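Local coordinates for general secretion pathway protein D (Pseudomonas aeruginosa, PDB 4E9J) that forms, as the secretin of the type II secretion system, the outer-membrane channel for protein export, seen here as its periplasmic N0, N1 and N2 domains, at residues Val56-Ser60 / Leu113-Val117; Asp177-Leu183 / Asn219-Gly225; Gly186-Ala192 / Ala214-Arg220. One frame throughout, in Å; residues are numbered along the deposited sequence.

Overall arrangement
From the N terminus, the chain builds the N0 region and returns to it at the start of N1: contact 1 closes a loop of 52 residues and lays the first N1 strand beside an N0 strand, tying the two regions into one sheet. Only after this loop is complete do the other two open, both within N2. Contact 2 joins the first and last strands of the three-stranded N2 sheet, and contact 3, lying within that span, fastens the start of helix 188-201 to the hairpin 211-224. Contacts 2 and 3 share N219 and R220 and touch through L183, L221, V188 and A191; contact 1 lies about 30 Å from contact 2, centre to centre.

Contact 1 of 3, residues Val56-Ser60 / Leu113-Val117; sequences VSVVS and LETRV
E114 reaches across to the neighbouring strand and lays its carboxylate against V59. CB lies 4.1 Å from S57 CB; the short serine sits beside the glutamate's CB and CG and keeps its OG for D28 N. CG is anti to the backbone N (chi1 178°) and the chain stays extended beyond it, which carries the acid along the sheet, past the S57 carbonyl, to V59. There CD nears the valine methyl, and OE2 rests 3.4 Å from V59 CG2, the two side chains crossing obliquely. OE2 also accepts a nearly straight bond from R116 NE, at 2.9 Å. The donor lies above the carboxylate plane, yet the acid sits in the plane of the guanidinium, at its edge. S157 takes OE1 and E164 pairs with R116 NH1, so both charges have second partners that should hold the groups in place.

The two strand segments run parallel, their axes 9° apart. T115 N donates a hydrogen bond to S57 O at 2.8 Å, V59 N donates one to T115 O, and V117 N one to V59 O at 3.0 Å. A water joins the L113 carbonyl to T115 OG1, which also bonds to S154. On the other face V58 and T115, compact and branched at CB, pack on L72 and V76 of helix 66-79. Strand 55-61 of N0 is bonded on its far edge to strand 21-30, and strand 114-119 of N1 to strand 150-155, so this pairing joins the sheets of two successive domains.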
ATOM      1  N   VAL A  56       4.420 -23.033  -8.825  1.00 37.18           N
ATOM      2  CA  VAL A  56       5.190 -21.825  -8.554  1.00 34.98           C
ATOM      3  C   VAL A  56       6.544 -21.835  -9.224  1.00 37.70           C
ATOM      4  O   VAL A  56       7.149 -22.896  -9.445  1.00 36.43           O
ATOM      5  CB  VAL A  56       5.313 -21.554  -7.031  1.00 36.47           C
ATOM      6  CG1 VAL A  56       3.926 -21.535  -6.382  1.00 35.56           C
ATOM      7  CG2 VAL A  56       6.226 -22.559  -6.335  1.00 35.29           C
ATOM      8  N   SER A  57       7.005 -20.632  -9.562  1.00 33.32           N
ATOM      9  CA  SER A  57       8.348 -20.380 -10.046  1.00 34.30           C
ATOM     10  C   SER A  57       8.894 -19.293  -9.101  1.00 37.72           C
ATOM     11  O   SER A  57       8.261 -18.248  -8.932  1.00 38.72           O
ATOM     12  CB  SER A  57       8.344 -19.937 -11.507  1.00 39.83           C
ATOM     13  OG  SER A  57       7.824 -20.957 -12.350  1.00 46.78           O
ATOM     14  N   VAL A  58      10.009 -19.579  -8.418  1.00 31.18           N
ATOM     15  CA  VAL A  58      10.600 -18.695  -7.417  1.00 29.92           C
ATOM     16  C   VAL A  58      12.056 -18.526  -7.748  1.00 35.55           C
ATOM     17  O   VAL A  58      12.785 -19.516  -7.830  1.00 35.36           O
ATOM     18  CB  VAL A  58      10.403 -19.274  -6.007  1.00 32.08           C
ATOM     19  CG1 VAL A  58      10.915 -18.307  -4.942  1.00 31.78           C
ATOM     20  CG2 VAL A  58       8.941 -19.617  -5.776  1.00 31.23           C
ATOM     21  N   VAL A  59      12.484 -17.271  -7.901  1.00 32.30           N
ATOM     22  CA  VAL A  59      13.830 -16.944  -8.356  1.00 32.10           C
ATOM     23  C   VAL A  59      14.452 -15.811  -7.569  1.00 36.25           C
ATOM     24  O   VAL A  59      13.823 -14.772  -7.394  1.00 33.49           O
ATOM     25  CB  VAL A  59      13.759 -16.595  -9.860  1.00 36.59           C
ATOM     26  CG1 VAL A  59      15.105 -16.121 -10.410  1.00 36.89           C
ATOM     27  CG2 VAL A  59      13.217 -17.765 -10.669  1.00 36.98           C
ATOM     28  N   SER A  60      15.686 -16.032  -7.071  1.00 34.09           N
ATOM     29  CA  SER A  60      16.496 -15.006  -6.434  1.00 34.08           C
ATOM     30  C   SER A  60      17.942 -15.262  -6.820  1.00 39.23           C
ATOM     31  O   SER A  60      18.501 -16.282  -6.411  1.00 38.03           O
ATOM     32  CB  SER A  60      16.333 -15.016  -4.918  1.00 37.08           C
ATOM     33  OG  SER A  60      17.015 -13.938  -4.295  1.00 34.03           O
ATOM     34  N   LEU A 113       2.631 -17.957 -12.686  1.00 49.90           N
ATOM     35  CA  LEU A 113       3.136 -16.761 -12.007  1.00 47.50           C
ATOM     36  C   LEU A 113       4.529 -17.021 -11.469  1.00 45.64           C
ATOM     37  O   LEU A 113       4.760 -18.052 -10.836  1.00 43.71           O
ATOM     38  CB  LEU A 113       2.217 -16.357 -10.835  1.00 47.16           C
ATOM     39  CG  LEU A 113       0.777 -16.035 -11.189  1.00 51.54           C
ATOM     40  CD1 LEU A 113       0.037 -15.512  -9.980  1.00 52.01           C
ATOM     41  CD2 LEU A 113       0.697 -15.045 -12.325  1.00 52.85           C
ATOM     42  N   GLU A 114       5.464 -16.093 -11.725  1.00 39.08           N
ATOM     43  CA  GLU A 114       6.812 -16.189 -11.173  1.00 36.12           C
ATOM     44  C   GLU A 114       6.935 -15.153 -10.070  1.00 35.05           C
ATOM     45  O   GLU A 114       6.451 -14.046 -10.241  1.00 31.62           O
ATOM     46  CB  GLU A 114       7.901 -15.965 -12.232  1.00 37.22           C
ATOM     47  CG  GLU A 114       9.325 -16.004 -11.671  1.00 39.67           C
ATOM     48  CD  GLU A 114      10.455 -15.700 -12.638  1.00 65.02           C
ATOM     49  OE1 GLU A 114      10.291 -15.939 -13.855  1.00 52.11           O
ATOM     50  OE2 GLU A 114      11.525 -15.250 -12.169  1.00 60.97           O
ATOM     51  N   THR A 115       7.558 -15.525  -8.930  1.00 32.38           N
ATOM     52  CA  THR A 115       7.890 -14.629  -7.818  1.00 30.61           C
ATOM     53  C   THR A 115       9.408 -14.393  -7.883  1.00 34.34           C
ATOM     54  O   THR A 115      10.177 -15.303  -7.565  1.00 32.79           O
ATOM     55  CB  THR A 115       7.458 -15.218  -6.500  1.00 39.46           C
ATOM     56  OG1 THR A 115       6.043 -15.430  -6.546  1.00 38.41           O
ATOM     57  CG2 THR A 115       7.817 -14.308  -5.323  1.00 39.08           C
ATOM     58  N   ARG A 116       9.841 -13.186  -8.310  1.00 28.73           N
ATOM     59  CA  ARG A 116      11.247 -12.863  -8.485  1.00 28.54           C
ATOM     60  C   ARG A 116      11.727 -11.783  -7.514  1.00 32.85           C
ATOM     61  O   ARG A 116      11.008 -10.815  -7.302  1.00 31.75           O
ATOM     62  CB  ARG A 116      11.477 -12.359  -9.923  1.00 27.38           C
ATOM     63  CG  ARG A 116      12.953 -12.356 -10.266  1.00 33.49           C
ATOM     64  CD  ARG A 116      13.243 -11.782 -11.613  1.00 34.77           C
ATOM     65  NE  ARG A 116      12.798 -12.666 -12.689  1.00 45.32           N
ATOM     66  CZ  ARG A 116      12.980 -12.424 -13.978  1.00 56.79           C
ATOM     67  NH1 ARG A 116      13.584 -11.304 -14.373  1.00 40.38           N
ATOM     68  NH2 ARG A 116      12.539 -13.290 -14.891  1.00 45.46           N
ATOM     69  N   VAL A 117      12.933 -11.938  -6.936  1.00 29.52           N
ATOM     70  CA  VAL A 117      13.560 -10.931  -6.085  1.00 28.81           C
ATOM     71  C   VAL A 117      14.471 -10.123  -7.010  1.00 33.59           C
ATOM     72  O   VAL A 117      15.267 -10.701  -7.751  1.00 33.47           O
ATOM     73  CB  VAL A 117      14.370 -11.557  -4.925  1.00 31.88           C
ATOM     74  CG1 VAL A 117      15.035 -10.470  -4.080  1.00 31.39           C
ATOM     75  CG2 VAL A 117      13.493 -12.429  -4.041  1.00 30.84           C
TER
HETATM   76  O   HOH W   1       5.165 -17.665  -7.785  1.00 37.29           O

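Contact 2 of 3, residues Asp177-Leu183 / Asn219-Gly225; sequences DYSVINL and NRLIILG
Y178 and I222 stand side by side on one face of the sheet and point the same way, with I222 CG2 3.9 Å from Y178 CB and equally close to CD2 of the ring. The tyrosine CG lies between the backbone N and the carbonyl carbon (chi1 59°), a turn that leads the ring past I222 CG2, with V180 CG2 in plane at its edge; P130 and L131 of helix 125-132 touch this tyrosine. Farther along this face N182 and R220 also run side by side, their amide and guanidinium planes 40° apart; a water accepts from R220 NH2 and donates to N182 OD1. The long aliphatic part of R220 serves as packing surface: its CD lies 3.8 Å from V180 CG1, while NE goes to D215 and NH2 also reaches Y178 OH of the second subunit.

These strands are the first and last of the antiparallel three-stranded sheet of N2, in which strand 220-224 is central. S179 and I223 form one hydrogen-bonded pair, with I223 N to S179 O at 2.8 Å, and I181 and L221 form the next. Strand 178-182 pairs along its other edge with a strand of the second subunit, so the sheet continues through the dimer.

On the opposite face I181, L221 and I223 make a mostly apolar surface, covered by helix 227-240, with I181 on A237 and S179 on V234. S179 is the small polar exception, its OG bonded to S179 OG of the second subunit. L183 crosses L221 at an angle, CD1 4.0 Å from CG. Just past the strand, L183 N donates to N219 O at 3.0 Å. N219 ND2 returns a bent, secondary bond to L183 O from above the carbonyl plane; the amide's stronger bonds go from ND2 to G186 O and from V188 N to OD1.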
ATOM      1  N   ASP A 177      11.502  12.067  -6.439  1.00 22.70           N
ATOM      2  CA  ASP A 177      10.392  12.939  -6.020  1.00 21.56           C
ATOM      3  C   ASP A 177       9.448  12.960  -7.205  1.00 23.58           C
ATOM      4  O   ASP A 177       9.899  12.812  -8.338  1.00 22.69           O
ATOM      5  CB  ASP A 177      10.883  14.366  -5.712  1.00 21.91           C
ATOM      6  CG  ASP A 177      11.692  14.469  -4.426  1.00 29.08           C
ATOM      7  OD1 ASP A 177      11.739  13.468  -3.664  1.00 26.83           O
ATOM      8  OD2 ASP A 177      12.197  15.571  -4.127  1.00 29.43           O
ATOM      9  N   TYR A 178       8.177  13.153  -6.988  1.00 18.98           N
ATOM     10  CA  TYR A 178       7.258  13.106  -8.117  1.00 18.23           C
ATOM     11  C   TYR A 178       6.014  13.915  -7.868  1.00 21.40           C
ATOM     12  O   TYR A 178       5.765  14.274  -6.716  1.00 18.21           O
ATOM     13  CB  TYR A 178       6.898  11.634  -8.421  1.00 17.32           C
ATOM     14  CG  TYR A 178       6.248  10.880  -7.275  1.00 15.51           C
ATOM     15  CD1 TYR A 178       7.009  10.190  -6.358  1.00 18.71           C
ATOM     16  CD2 TYR A 178       4.867  10.802  -7.157  1.00 14.73           C
ATOM     17  CE1 TYR A 178       6.427   9.416  -5.363  1.00 19.97           C
ATOM     18  CE2 TYR A 178       4.269  10.047  -6.150  1.00 16.07           C
ATOM     19  CZ  TYR A 178       5.057   9.314  -5.284  1.00 20.59           C
ATOM     20  OH  TYR A 178       4.530   8.543  -4.279  1.00 22.57           O
ATOM     21  N   SER A 179       5.307  14.296  -8.979  1.00 20.22           N
ATOM     22  CA  SER A 179       4.000  14.956  -8.979  1.00 20.80           C
ATOM     23  C   SER A 179       2.990  14.035  -9.648  1.00 26.71           C
ATOM     24  O   SER A 179       3.332  13.328 -10.599  1.00 26.99           O
ATOM     25  CB  SER A 179       4.029  16.288  -9.710  1.00 23.05           C
ATOM     26  OG  SER A 179       4.692  17.221  -8.887  1.00 30.08           O
ATOM     27  N   VAL A 180       1.767  14.033  -9.137  1.00 24.20           N
ATOM     28  CA  VAL A 180       0.663  13.231  -9.648  1.00 23.69           C
ATOM     29  C   VAL A 180      -0.442  14.133 -10.210  1.00 26.22           C
ATOM     30  O   VAL A 180      -0.855  15.083  -9.542  1.00 21.99           O
ATOM     31  CB  VAL A 180       0.137  12.324  -8.530  1.00 28.17           C
ATOM     32  CG1 VAL A 180      -1.140  11.623  -8.960  1.00 28.46           C
ATOM     33  CG2 VAL A 180       1.211  11.335  -8.103  1.00 27.94           C
ATOM     34  N   ILE A 181      -0.913  13.818 -11.445  1.00 22.40           N
ATOM     35  CA  ILE A 181      -2.001  14.526 -12.124  1.00 22.51           C
ATOM     36  C   ILE A 181      -3.092  13.548 -12.480  1.00 25.04           C
ATOM     37  O   ILE A 181      -2.860  12.668 -13.299  1.00 23.85           O
ATOM     38  CB  ILE A 181      -1.548  15.262 -13.378  1.00 27.06           C
ATOM     39  CG1 ILE A 181      -0.443  16.229 -13.068  1.00 29.86           C
ATOM     40  CG2 ILE A 181      -2.750  15.996 -14.051  1.00 27.96           C
ATOM     41  CD1 ILE A 181       0.228  16.710 -14.278  1.00 46.88           C
ATOM     42  N   ASN A 182      -4.275  13.732 -11.918  1.00 22.57           N
ATOM     43  CA  ASN A 182      -5.455  12.912 -12.179  1.00 21.68           C
ATOM     44  C   ASN A 182      -6.134  13.543 -13.373  1.00 27.58           C
ATOM     45  O   ASN A 182      -6.640  14.632 -13.257  1.00 29.01           O
ATOM     46  CB  ASN A 182      -6.386  12.943 -10.983  1.00 18.94           C
ATOM     47  CG  ASN A 182      -5.727  12.396  -9.765  1.00 27.59           C
ATOM     48  OD1 ASN A 182      -5.637  11.203  -9.595  1.00 32.52           O
ATOM     49  ND2 ASN A 182      -5.190  13.252  -8.920  1.00 21.62           N
ATOM     50  N   LEU A 183      -6.101  12.913 -14.529  1.00 25.48           N
ATOM     51  CA  LEU A 183      -6.672  13.507 -15.738  1.00 25.28           C
ATOM     52  C   LEU A 183      -8.192  13.417 -15.727  1.00 27.18           C
ATOM     53  O   LEU A 183      -8.727  12.320 -15.659  1.00 26.36           O
ATOM     54  CB  LEU A 183      -6.099  12.821 -16.985  1.00 24.83           C
ATOM     55  CG  LEU A 183      -4.592  12.821 -17.139  1.00 28.69           C
ATOM     56  CD1 LEU A 183      -4.177  11.779 -18.119  1.00 28.52           C
ATOM     57  CD2 LEU A 183      -4.072  14.177 -17.545  1.00 33.81           C
ATOM     58  N   ASN A 219      -6.297   6.559 -14.274  1.00 25.75           N
ATOM     59  CA  ASN A 219      -6.238   7.587 -15.295  1.00 23.44           C
ATOM     60  C   ASN A 219      -5.442   8.797 -14.812  1.00 24.21           C
ATOM     61  O   ASN A 219      -5.927   9.941 -14.866  1.00 22.47           O
ATOM     62  CB  ASN A 219      -7.649   7.994 -15.775  1.00 20.05           C
ATOM     63  CG  ASN A 219      -7.606   8.643 -17.143  1.00 27.32           C
ATOM     64  OD1 ASN A 219      -7.008   8.114 -18.049  1.00 26.29           O
ATOM     65  ND2 ASN A 219      -8.191   9.808 -17.342  1.00 23.20           N
ATOM     66  N   ARG A 220      -4.230   8.536 -14.331  1.00 21.70           N
ATOM     67  CA  ARG A 220      -3.355   9.594 -13.817  1.00 22.84           C
ATOM     68  C   ARG A 220      -1.907   9.462 -14.308  1.00 28.84           C
ATOM     69  O   ARG A 220      -1.449   8.368 -14.663  1.00 30.84           O
ATOM     70  CB  ARG A 220      -3.424   9.600 -12.290  1.00 25.19           C
ATOM     71  CG  ARG A 220      -2.697   8.482 -11.647  1.00 29.85           C
ATOM     72  CD  ARG A 220      -2.856   8.468 -10.140  1.00 32.77           C
ATOM     73  NE  ARG A 220      -1.961   7.463  -9.567  1.00 40.14           N
ATOM     74  CZ  ARG A 220      -1.557   7.407  -8.301  1.00 45.38           C
ATOM     75  NH1 ARG A 220      -0.704   6.467  -7.914  1.00 35.23           N
ATOM     76  NH2 ARG A 220      -1.985   8.302  -7.418  1.00 38.69           N
ATOM     77  N   LEU A 221      -1.185  10.588 -14.310  1.00 23.75           N
ATOM     78  CA  LEU A 221       0.208  10.658 -14.710  1.00 23.31           C
ATOM     79  C   LEU A 221       1.059  10.866 -13.491  1.00 25.79           C
ATOM     80  O   LEU A 221       0.709  11.667 -12.619  1.00 22.99           O
ATOM     81  CB  LEU A 221       0.452  11.866 -15.631  1.00 23.65           C
ATOM     82  CG  LEU A 221      -0.338  11.912 -16.919  1.00 28.93           C
ATOM     83  CD1 LEU A 221      -0.060  13.208 -17.655  1.00 29.19           C
ATOM     84  CD2 LEU A 221      -0.033  10.715 -17.786  1.00 28.84           C
ATOM     85  N   ILE A 222       2.217  10.221 -13.471  1.00 21.09           N
ATOM     86  CA  ILE A 222       3.232  10.416 -12.427  1.00 19.90           C
ATOM     87  C   ILE A 222       4.402  11.073 -13.139  1.00 24.53           C
ATOM     88  O   ILE A 222       4.888  10.514 -14.108  1.00 23.16           O
ATOM     89  CB  ILE A 222       3.618   9.109 -11.771  1.00 21.96           C
ATOM     90  CG1 ILE A 222       2.411   8.499 -11.049  1.00 21.89           C
ATOM     91  CG2 ILE A 222       4.788   9.310 -10.812  1.00 20.17           C
ATOM     92  CD1 ILE A 222       2.566   6.991 -10.779  1.00 29.63           C
ATOM     93  N   ILE A 223       4.755  12.294 -12.745  1.00 23.68           N
ATOM     94  CA  ILE A 223       5.812  13.066 -13.379  1.00 23.65           C
ATOM     95  C   ILE A 223       7.035  13.092 -12.463  1.00 27.20           C
ATOM     96  O   ILE A 223       6.927  13.478 -11.298  1.00 24.35           O
ATOM     97  CB  ILE A 223       5.325  14.500 -13.659  1.00 27.80           C
ATOM     98  CG1 ILE A 223       3.935  14.533 -14.355  1.00 29.36           C
ATOM     99  CG2 ILE A 223       6.406  15.303 -14.453  1.00 29.27           C
ATOM    100  CD1 ILE A 223       3.838  13.698 -15.662  1.00 36.34           C
ATOM    101  N   LEU A 224       8.200  12.737 -13.010  1.00 25.50           N
ATOM    102  CA  LEU A 224       9.468  12.716 -12.286  1.00 25.68           C
ATOM    103  C   LEU A 224      10.457  13.599 -12.977  1.00 28.23           C
ATOM    104  O   LEU A 224      10.255  13.985 -14.127  1.00 25.00           O
ATOM    105  CB  LEU A 224      10.009  11.320 -12.252  1.00 27.27           C
ATOM    106  CG  LEU A 224       9.161  10.371 -11.433  1.00 33.27           C
ATOM    107  CD1 LEU A 224       8.633   9.256 -12.331  1.00 35.25           C
ATOM    108  CD2 LEU A 224       9.930   9.864 -10.245  1.00 34.32           C
ATOM    109  N   GLY A 225      11.524  13.907 -12.259  1.00 27.83           N
ATOM    110  CA  GLY A 225      12.640  14.687 -12.768  1.00 28.96           C
ATOM    111  C   GLY A 225      13.208  15.650 -11.763  1.00 36.75           C
ATOM    112  O   GLY A 225      12.702  15.753 -10.644  1.00 37.44           O
TER
HETATM  113  O   HOH W   2      12.238  12.952  -9.701  1.00 29.14           O
HETATM  114  O   HOH W   3      -4.350   9.960  -7.624  1.00 30.04           O

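Contact 3 of 3, residues Gly186-Ala192 / Ala214-Arg220; sequences GWVMDAA and ADARTNR
V188, in the first turn of the helix, drives its two methyls into the turn between strands 211-215 and 220-224. CG2, anti to the backbone N, reaches 4.0 Å from A214 CB and also lies against the backbone of D215 and R220. CG1 takes the place between N and the carbonyl carbon (chi1 60°), and this sets it beside A216, 4.0 Å from its CB. Short alanines suit these places because the helix can come close: A192, one turn on, meets A214 CB with its own CB at 4.2 Å. M189, bent at chi2 and chi3, brings SD to the same alanine.

At the polar edge V188 and N219 slide past each other in opposite directions, the amide gripping the backbone on both sides of W187. N219 ND2 donates to G186 O at 3.0 Å, almost straight and in the plane of the amide, while OD1 accepts from V188 N, also at 3.0 Å, along a more bent path. An asparagine suits this position since its two ends can donate and accept at once. W187 holds the N-cap position; its side chain crosses that of N219 at about a right angle, and V188 CG1 lies above one face of its ring, toward the rim.

N219 has a left-handed backbone (phi 52°, psi 52°), which asparagine adopts more readily than most non-glycine residues and which suits the first position of the G1 beta bulge it forms with R220 opposite D215. R220 NE links the two strands of the hairpin by a salt bridge to D215 OD2, met on its anti side and out of the carboxylate plane. Helix 188-201 thus begins against the bulged end of the N2 hairpin, with A191 packed on L183 after strand 178-182.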
ATOM      1  N   GLY A 186      -8.809  13.985 -20.498  1.00 31.41           N
ATOM      2  CA  GLY A 186      -7.950  13.223 -21.382  1.00 30.25           C
ATOM      3  C   GLY A 186      -7.825  11.762 -21.021  1.00 30.50           C
ATOM      4  O   GLY A 186      -8.180  11.338 -19.913  1.00 30.81           O
ATOM      5  N   TRP A 187      -7.465  10.985 -22.039  1.00 24.83           N
ATOM      6  CA  TRP A 187      -7.179   9.571 -21.927  1.00 24.87           C
ATOM      7  C   TRP A 187      -5.678   9.477 -21.597  1.00 27.97           C
ATOM      8  O   TRP A 187      -4.877  10.037 -22.315  1.00 25.78           O
ATOM      9  CB  TRP A 187      -7.481   8.865 -23.243  1.00 24.54           C
ATOM     10  CG  TRP A 187      -6.879   7.503 -23.355  1.00 24.93           C
ATOM     11  CD1 TRP A 187      -6.093   7.044 -24.362  1.00 27.70           C
ATOM     12  CD2 TRP A 187      -7.178   6.378 -22.537  1.00 25.22           C
ATOM     13  NE1 TRP A 187      -5.887   5.701 -24.224  1.00 27.09           N
ATOM     14  CE2 TRP A 187      -6.479   5.279 -23.068  1.00 29.09           C
ATOM     15  CE3 TRP A 187      -7.936   6.197 -21.371  1.00 27.18           C
ATOM     16  CZ2 TRP A 187      -6.561   4.003 -22.509  1.00 29.19           C
ATOM     17  CZ3 TRP A 187      -7.970   4.947 -20.788  1.00 29.26           C
ATOM     18  CH2 TRP A 187      -7.294   3.865 -21.358  1.00 30.17           C
ATOM     19  N   VAL A 188      -5.338   8.836 -20.470  1.00 26.83           N
ATOM     20  CA  VAL A 188      -3.972   8.649 -19.938  1.00 27.66           C
ATOM     21  C   VAL A 188      -2.838   8.323 -20.918  1.00 31.90           C
ATOM     22  O   VAL A 188      -1.778   8.921 -20.841  1.00 30.54           O
ATOM     23  CB  VAL A 188      -4.013   7.642 -18.742  1.00 30.90           C
ATOM     24  CG1 VAL A 188      -4.551   6.263 -19.163  1.00 31.65           C
ATOM     25  CG2 VAL A 188      -2.664   7.514 -18.085  1.00 30.55           C
ATOM     26  N   MET A 189      -3.059   7.389 -21.826  1.00 29.61           N
ATOM     27  CA  MET A 189      -2.063   6.909 -22.785  1.00 27.64           C
ATOM     28  C   MET A 189      -1.799   7.941 -23.861  1.00 30.97           C
ATOM     29  O   MET A 189      -0.662   8.051 -24.321  1.00 28.32           O
ATOM     30  CB  MET A 189      -2.481   5.570 -23.408  1.00 29.40           C
ATOM     31  CG  MET A 189      -2.795   4.471 -22.399  1.00 30.97           C
ATOM     32  SD  MET A 189      -1.569   4.271 -21.066  1.00 33.97           S
ATOM     33  CE  MET A 189      -0.214   3.611 -21.988  1.00 31.01           C
ATOM     34  N   ASP A 190      -2.801   8.743 -24.224  1.00 29.23           N
ATOM     35  CA  ASP A 190      -2.586   9.795 -25.208  1.00 30.28           C
ATOM     36  C   ASP A 190      -1.728  10.880 -24.596  1.00 32.64           C
ATOM     37  O   ASP A 190      -0.797  11.347 -25.237  1.00 28.61           O
ATOM     38  CB  ASP A 190      -3.905  10.437 -25.657  1.00 32.52           C
ATOM     39  CG  ASP A 190      -4.749   9.587 -26.559  1.00 43.59           C
ATOM     40  OD1 ASP A 190      -4.212   8.617 -27.131  1.00 45.94           O
ATOM     41  OD2 ASP A 190      -5.952   9.876 -26.673  1.00 46.94           O
ATOM     42  N   ALA A 191      -2.074  11.307 -23.363  1.00 30.65           N
ATOM     43  CA  ALA A 191      -1.320  12.370 -22.696  1.00 31.18           C
ATOM     44  C   ALA A 191       0.143  11.974 -22.540  1.00 32.36           C
ATOM     45  O   ALA A 191       1.020  12.774 -22.840  1.00 31.32           O
ATOM     46  CB  ALA A 191      -1.927  12.659 -21.328  1.00 32.23           C
ATOM     47  N   ALA A 192       0.407  10.727 -22.105  1.00 28.85           N
ATOM     48  CA  ALA A 192       1.794  10.264 -21.924  1.00 28.83           C
ATOM     49  C   ALA A 192       2.580  10.300 -23.237  1.00 32.48           C
ATOM     50  O   ALA A 192       3.675  10.839 -23.265  1.00 31.56           O
ATOM     51  CB  ALA A 192       1.811   8.857 -21.327  1.00 29.54           C
ATOM     52  N   ALA A 214       2.716   6.552 -16.949  1.00 25.38           N
ATOM     53  CA  ALA A 214       1.278   6.448 -17.092  1.00 24.46           C
ATOM     54  C   ALA A 214       0.744   5.503 -15.996  1.00 27.62           C
ATOM     55  O   ALA A 214       1.375   4.503 -15.720  1.00 29.03           O
ATOM     56  CB  ALA A 214       0.965   5.894 -18.474  1.00 24.55           C
ATOM     57  N   ASP A 215      -0.372   5.819 -15.352  1.00 26.29           N
ATOM     58  CA  ASP A 215      -1.017   4.928 -14.377  1.00 25.74           C
ATOM     59  C   ASP A 215      -2.451   4.837 -14.810  1.00 26.82           C
ATOM     60  O   ASP A 215      -3.308   5.616 -14.388  1.00 22.44           O
ATOM     61  CB  ASP A 215      -0.841   5.432 -12.943  1.00 27.23           C
ATOM     62  CG  ASP A 215      -1.494   4.591 -11.860  1.00 42.14           C
ATOM     63  OD1 ASP A 215      -1.994   3.491 -12.179  1.00 41.10           O
ATOM     64  OD2 ASP A 215      -1.428   4.992 -10.679  1.00 46.93           O
ATOM     65  N   ALA A 216      -2.687   3.908 -15.705  1.00 26.84           N
ATOM     66  CA  ALA A 216      -3.974   3.754 -16.307  1.00 26.74           C
ATOM     67  C   ALA A 216      -5.065   3.425 -15.328  1.00 28.34           C
ATOM     68  O   ALA A 216      -6.126   4.042 -15.419  1.00 26.02           O
ATOM     69  CB  ALA A 216      -3.908   2.716 -17.424  1.00 27.65           C
ATOM     70  N   ARG A 217      -4.836   2.500 -14.366  1.00 27.46           N
ATOM     71  CA  ARG A 217      -5.897   2.094 -13.433  1.00 28.57           C
ATOM     72  C   ARG A 217      -6.702   3.247 -12.895  1.00 32.87           C
ATOM     73  O   ARG A 217      -7.900   3.103 -12.726  1.00 33.22           O
ATOM     74  CB  ARG A 217      -5.394   1.203 -12.276  1.00 29.19           C
ATOM     75  N   THR A 218      -6.059   4.401 -12.618  1.00 31.09           N
ATOM     76  CA  THR A 218      -6.750   5.578 -12.074  1.00 30.49           C
ATOM     77  C   THR A 218      -6.696   6.782 -13.012  1.00 33.14           C
ATOM     78  O   THR A 218      -7.097   7.882 -12.628  1.00 32.84           O
ATOM     79  CB  THR A 218      -6.211   5.874 -10.678  1.00 42.21           C
ATOM     80  OG1 THR A 218      -4.791   6.020 -10.760  1.00 46.06           O
ATOM     81  CG2 THR A 218      -6.562   4.774  -9.678  1.00 40.65           C
ATOM     82  N   ASN A 219      -6.297   6.559 -14.274  1.00 25.75           N
ATOM     83  CA  ASN A 219      -6.238   7.587 -15.295  1.00 23.44           C
ATOM     84  C   ASN A 219      -5.442   8.797 -14.812  1.00 24.21           C
ATOM     85  O   ASN A 219      -5.927   9.941 -14.866  1.00 22.47           O
ATOM     86  CB  ASN A 219      -7.649   7.994 -15.775  1.00 20.05           C
ATOM     87  CG  ASN A 219      -7.606   8.643 -17.143  1.00 27.32           C
ATOM     88  OD1 ASN A 219      -7.008   8.114 -18.049  1.00 26.29           O
ATOM     89  ND2 ASN A 219      -8.191   9.808 -17.342  1.00 23.20           N
ATOM     90  N   ARG A 220      -4.230   8.536 -14.331  1.00 21.70           N
ATOM     91  CA  ARG A 220      -3.355   9.594 -13.817  1.00 22.84           C
ATOM     92  C   ARG A 220      -1.907   9.462 -14.308  1.00 28.84           C
ATOM     93  O   ARG A 220      -1.449   8.368 -14.663  1.00 30.84           O
ATOM     94  CB  ARG A 220      -3.424   9.600 -12.290  1.00 25.19           C
ATOM     95  CG  ARG A 220      -2.697   8.482 -11.647  1.00 29.85           C
ATOM     96  CD  ARG A 220      -2.856   8.468 -10.140  1.00 32.77           C
ATOM     97  NE  ARG A 220      -1.961   7.463  -9.567  1.00 40.14           N
ATOM     98  CZ  ARG A 220      -1.557   7.407  -8.301  1.00 45.38           C
ATOM     99  NH1 ARG A 220      -0.704   6.467  -7.914  1.00 35.23           N
ATOM    100  NH2 ARG A 220      -1.985   8.302  -7.418  1.00 38.69           N
TER